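Local atomic coordinates of trans-2-enoyl-CoA reductase (Treponema denticola ATCC 35405, PDB entry 4GGO), a protein that catalyses the NADH-dependent reduction of the carbon-carbon double bond of trans-2-enoyl-CoA substrates such as crotonyl-CoA in bacterial fatty acid synthesis. Residues T78-E84 with Y113-G119; A121-K127 with D209-W213. All coordinates share one frame; numbering follows the deposited sequence.

Interaction 1. Residues T78-E84 with Y113-G119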
# COMPACT_ATOMS: atom_id res chain seq x y z
N THR A 78 1.48 7.27 16.56
CA THR A 78 1.85 7.27 15.16
C THR A 78 2.01 8.67 14.57
O THR A 78 1.21 9.56 14.83
CB THR A 78 0.84 6.50 14.28
OG1 THR A 78 -0.40 7.22 14.21
CG2 THR A 78 0.58 5.10 14.84
N ILE A 79 3.06 8.84 13.78
CA ILE A 79 3.19 10.00 12.91
C ILE A 79 3.04 9.51 11.47
O ILE A 79 3.77 8.62 11.03
CB ILE A 79 4.54 10.69 13.08
CG1 ILE A 79 4.67 11.29 14.48
CG2 ILE A 79 4.71 11.78 12.03
CD1 ILE A 79 6.02 11.89 14.76
N GLY A 80 2.08 10.08 10.76
CA GLY A 80 1.84 9.69 9.38
C GLY A 80 2.19 10.80 8.41
O GLY A 80 1.97 11.98 8.69
N VAL A 81 2.76 10.41 7.27
CA VAL A 81 3.11 11.37 6.23
C VAL A 81 2.49 10.95 4.90
O VAL A 81 2.63 9.80 4.48
CB VAL A 81 4.64 11.47 6.05
CG1 VAL A 81 4.97 12.39 4.89
CG2 VAL A 81 5.28 11.98 7.33
N SER A 82 1.80 11.88 4.25
CA SER A 82 1.24 11.65 2.93
C SER A 82 1.07 12.98 2.19
O SER A 82 1.06 14.04 2.80
CB SER A 82 -0.11 10.93 3.02
OG SER A 82 -1.08 11.74 3.65
N PHE A 83 0.95 12.91 0.87
CA PHE A 83 0.81 14.10 0.05
C PHE A 83 -0.61 14.19 -0.52
O PHE A 83 -0.92 13.58 -1.54
CB PHE A 83 1.83 14.09 -1.09
CG PHE A 83 2.13 15.46 -1.65
CD1 PHE A 83 1.56 16.60 -1.10
CD2 PHE A 83 2.98 15.60 -2.74
CE1 PHE A 83 1.84 17.85 -1.62
CE2 PHE A 83 3.27 16.85 -3.26
CZ PHE A 83 2.69 17.97 -2.70
N GLU A 84 -1.46 14.97 0.14
CA GLU A 84 -2.86 15.07 -0.25
C GLU A 84 -3.21 16.44 -0.81
O GLU A 84 -2.43 17.38 -0.73
CB GLU A 84 -3.76 14.78 0.95
CG GLU A 84 -3.43 13.50 1.68
CD GLU A 84 -3.53 12.28 0.78
OE1 GLU A 84 -4.44 12.25 -0.07
OE2 GLU A 84 -2.69 11.37 0.93
N TYR A 113 -2.02 9.42 20.73
CA TYR A 113 -1.25 10.46 20.06
C TYR A 113 -1.19 10.17 18.56
O TYR A 113 -0.78 9.08 18.15
CB TYR A 113 0.17 10.56 20.62
CG TYR A 113 1.09 11.43 19.80
CD1 TYR A 113 1.09 12.81 19.93
CD2 TYR A 113 1.97 10.86 18.88
CE1 TYR A 113 1.93 13.60 19.18
CE2 TYR A 113 2.81 11.65 18.12
CZ TYR A 113 2.79 13.02 18.27
OH TYR A 113 3.63 13.80 17.52
N SER A 114 -1.60 11.14 17.75
CA SER A 114 -1.57 10.98 16.31
C SER A 114 -1.37 12.32 15.61
O SER A 114 -2.18 13.23 15.74
CB SER A 114 -2.86 10.33 15.81
OG SER A 114 -2.85 10.18 14.41
N VAL A 115 -0.27 12.43 14.87
CA VAL A 115 0.02 13.62 14.09
C VAL A 115 0.25 13.26 12.63
O VAL A 115 1.03 12.37 12.31
CB VAL A 115 1.26 14.37 14.64
CG1 VAL A 115 1.73 15.43 13.65
CG2 VAL A 115 0.94 14.99 15.99
N THR A 116 -0.45 13.96 11.74
CA THR A 116 -0.31 13.74 10.31
C THR A 116 0.37 14.93 9.64
O THR A 116 -0.10 16.07 9.76
CB THR A 116 -1.68 13.50 9.64
OG1 THR A 116 -2.33 12.40 10.27
CG2 THR A 116 -1.50 13.20 8.16
N ILE A 117 1.47 14.67 8.96
CA ILE A 117 2.17 15.70 8.21
C ILE A 117 1.87 15.58 6.72
O ILE A 117 2.22 14.58 6.09
CB ILE A 117 3.69 15.65 8.45
CG1 ILE A 117 4.00 15.92 9.92
CG2 ILE A 117 4.40 16.66 7.56
CD1 ILE A 117 5.48 15.96 10.23
N ASP A 118 1.21 16.60 6.17
CA ASP A 118 0.80 16.59 4.78
C ASP A 118 1.82 17.31 3.90
O ASP A 118 2.10 18.49 4.10
CB ASP A 118 -0.58 17.23 4.63
CG ASP A 118 -1.28 16.84 3.34
OD1 ASP A 118 -0.59 16.60 2.33
OD2 ASP A 118 -2.52 16.76 3.35
N GLY A 119 2.39 16.59 2.94
CA GLY A 119 3.38 17.16 2.04
C GLY A 119 4.18 16.11 1.31
O GLY A 119 3.98 14.91 1.51
O HOH W 1 -1.85 6.62 16.87
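Y113, just before strand 114-118, meets T78: its carbonyl O receives a weak bond from T78 N and a second proton from a water that also bonds to T78 OG1, itself held by R67. The phenol ring, with CG anti to the backbone N (chi1 169°), brings its CE2 edge to 4.1 Å from I79 CG1, while its hydroxyl reaches E133. S114 and T116 lie on the face of T78 and S82, where both hydroxyls bond D104 of helix 95-110. Between them V115 pairs in parallel with I79, giving its N to T78 O and taking G80 N on its O at 3.0 Å. The I117 N to G80 O bond is the shortest of the ladder, 2.7 Å, and nearly linear with the carbonyl. I117 CB lies alongside V81 CG2, both side chains pointing the same way toward helix 124-136. D118 leans its carboxylate across toward E84. Its OD1 takes E84 N on the syn side at 2.9 Å, almost straight (176°), and OD2 rests 3.3 Å from E84 CB. G119 closes the ladder through its N to S82 O, and its backbone lies over one face of the F83 ring. The pair forms the parallel strands of a Rossmann-fold beta-alpha-beta unit, connected by helix 95-110; F83 and E84, just past the first strand, bind NAD(+), and E84 is important in discriminating NADH from NADPH.

Interaction 2. Residues A121-K127 with D209-W213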
# COMPACT_ATOMS: atom_id res chain seq x y z
N ALA A 121 6.76 13.67 0.80
CA ALA A 121 7.65 12.89 1.66
C ALA A 121 9.05 12.72 1.06
O ALA A 121 9.98 12.30 1.75
CB ALA A 121 7.03 11.53 1.97
N PHE A 122 9.18 13.03 -0.22
CA PHE A 122 10.47 12.96 -0.90
C PHE A 122 11.30 14.20 -0.60
O PHE A 122 12.49 14.25 -0.91
CB PHE A 122 10.26 12.83 -2.41
CG PHE A 122 9.66 11.52 -2.83
CD1 PHE A 122 10.04 10.34 -2.22
CD2 PHE A 122 8.72 11.46 -3.85
CE1 PHE A 122 9.50 9.13 -2.60
CE2 PHE A 122 8.17 10.25 -4.24
CZ PHE A 122 8.56 9.09 -3.61
N SER A 123 10.67 15.20 0.01
CA SER A 123 11.33 16.47 0.29
C SER A 123 12.00 16.49 1.65
O SER A 123 11.55 15.83 2.59
CB SER A 123 10.33 17.63 0.18
OG SER A 123 9.44 17.64 1.28
N ASP A 124 13.09 17.26 1.76
CA ASP A 124 13.79 17.40 3.03
C ASP A 124 13.00 18.26 4.02
O ASP A 124 13.20 18.17 5.23
CB ASP A 124 15.18 18.01 2.82
CG ASP A 124 16.16 17.02 2.20
OD1 ASP A 124 16.00 15.80 2.42
OD2 ASP A 124 17.09 17.47 1.49
N GLU A 125 12.09 19.08 3.50
CA GLU A 125 11.26 19.93 4.34
C GLU A 125 10.32 19.08 5.19
O GLU A 125 10.18 19.30 6.39
CB GLU A 125 10.43 20.90 3.49
CG GLU A 125 11.22 21.62 2.41
CD GLU A 125 11.17 20.90 1.08
OE1 GLU A 125 12.16 20.22 0.72
OE2 GLU A 125 10.13 21.00 0.38
N ILE A 126 9.68 18.10 4.55
CA ILE A 126 8.76 17.20 5.24
C ILE A 126 9.51 16.34 6.25
O ILE A 126 9.02 16.10 7.36
CB ILE A 126 7.98 16.33 4.24
CG1 ILE A 126 6.95 17.18 3.49
CG2 ILE A 126 7.28 15.18 4.95
CD1 ILE A 126 6.06 17.99 4.41
N LYS A 127 10.70 15.88 5.88
CA LYS A 127 11.55 15.14 6.80
C LYS A 127 11.91 16.00 8.01
O LYS A 127 11.96 15.51 9.14
CB LYS A 127 12.83 14.66 6.10
CG LYS A 127 12.61 13.53 5.11
CD LYS A 127 13.92 13.11 4.46
CE LYS A 127 13.72 11.94 3.51
NZ LYS A 127 12.80 12.27 2.38
N ASP A 209 14.89 7.14 -1.32
CA ASP A 209 14.22 7.98 -0.34
C ASP A 209 14.09 7.28 1.01
O ASP A 209 14.20 7.92 2.06
CB ASP A 209 12.83 8.39 -0.83
CG ASP A 209 12.13 9.33 0.12
OD1 ASP A 209 12.71 10.38 0.46
OD2 ASP A 209 10.99 9.02 0.54
N TRP A 210 13.86 5.98 0.97
CA TRP A 210 13.76 5.16 2.17
C TRP A 210 15.04 5.28 2.99
O TRP A 210 15.00 5.57 4.18
CB TRP A 210 13.52 3.70 1.78
CG TRP A 210 13.41 2.75 2.93
CD1 TRP A 210 13.07 3.05 4.22
CD2 TRP A 210 13.63 1.34 2.90
NE1 TRP A 210 13.07 1.91 4.99
CE2 TRP A 210 13.41 0.85 4.20
CE3 TRP A 210 14.01 0.44 1.89
CZ2 TRP A 210 13.55 -0.50 4.52
CZ3 TRP A 210 14.14 -0.90 2.21
CH2 TRP A 210 13.91 -1.36 3.52
N GLU A 211 16.17 5.06 2.33
CA GLU A 211 17.47 5.14 2.98
C GLU A 211 17.74 6.57 3.46
O GLU A 211 18.37 6.77 4.50
CB GLU A 211 18.57 4.69 2.02
CG GLU A 211 19.93 4.48 2.67
CD GLU A 211 20.95 3.89 1.72
OE1 GLU A 211 20.83 4.12 0.50
OE2 GLU A 211 21.87 3.19 2.20
N ARG A 212 17.26 7.55 2.71
CA ARG A 212 17.43 8.95 3.08
C ARG A 212 16.65 9.25 4.36
O ARG A 212 17.14 9.96 5.24
CB ARG A 212 16.98 9.87 1.95
CG ARG A 212 17.45 11.31 2.09
CD ARG A 212 16.93 12.18 0.96
NE ARG A 212 17.44 13.55 1.03
CZ ARG A 212 18.45 14.01 0.31
NH1 ARG A 212 19.07 13.22 -0.55
NH2 ARG A 212 18.84 15.27 0.44
N TRP A 213 15.44 8.71 4.45
CA TRP A 213 14.62 8.85 5.66
C TRP A 213 15.34 8.26 6.87
O TRP A 213 15.41 8.89 7.92
CB TRP A 213 13.26 8.17 5.48
CG TRP A 213 12.20 9.05 4.90
CD1 TRP A 213 11.81 9.11 3.59
CD2 TRP A 213 11.39 10.00 5.60
NE1 TRP A 213 10.81 10.04 3.44
CE2 TRP A 213 10.53 10.60 4.66
CE3 TRP A 213 11.31 10.40 6.94
CZ2 TRP A 213 9.60 11.57 5.02
CZ3 TRP A 213 10.39 11.37 7.29
CH2 TRP A 213 9.55 11.94 6.33
O HOH W 2 13.92 11.75 -1.76
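The backbones of A121-K127 and D209-W213 come nearest at F122 and D209, with CA atoms 6.3 Å apart, and at K127 and W213, with CA atoms 7.1 Å apart, leaving side chains to bridge the gap. K127 is central. Its aliphatic chain runs over one face of the W213 indole, with CE almost directly above the five-membered ring in a CH-pi contact, 3.4 Å from the centroid. A bend at the last torsion (chi4 61°) then turns K127 NZ to D209 OD1, a 2.7 Å salt bridge on that oxygen's syn lone pair. NZ also donates to A121 O and stays over the indole face as a cation-pi partner, so D209, A121 O and the indole face all contact the ammonium of the buried K127. At the indole edge, W213 NE1 gives a weak, bent bond to the same A121 O, at 127°. The second salt bridge is side-on: R212 NE meets D124 OD1 and R212 NH2 meets D124 OD2, each at 3.0 Å, with the two planes only 21° apart. R212 also pairs with D157, and D124 OD1 with Q216 of helix 208-219. F122 turns its CD1 edge to D209 OD2 at 3.2 Å, the ring nearly perpendicular to the carboxylate; OD2 itself is bonded to Y146. A water joins F122 O to D209 OD1. The contact thus couples the start of helix 124-136, with S123 at the N-cap, its OG weakly bonded by I126 N, to helix 208-219, with Y146 of strand 141-146 and R153 of strand 152-154 packed against it and NAD(+)-binding L148 touching A121, F122 and D209.

Interaction 1 is complete along the chain before the first residue of interaction 2; their centres lie 13 Å apart. The first joins strand 114-118, at one edge of the seven-stranded parallel sheet, to its neighbour 77-82. Strand 114-118 leads on into helix 124-136, whose start carries the second contact to helix 208-219. The two meet directly in apolar packing: V81 CG1 lies 3.6 Å from I126 CG2, and A121 CB also touches V81. F83 and E84 of the first and A121 of the second all bind NAD(+), consistent with the two contacts flanking one part of the cofactor site.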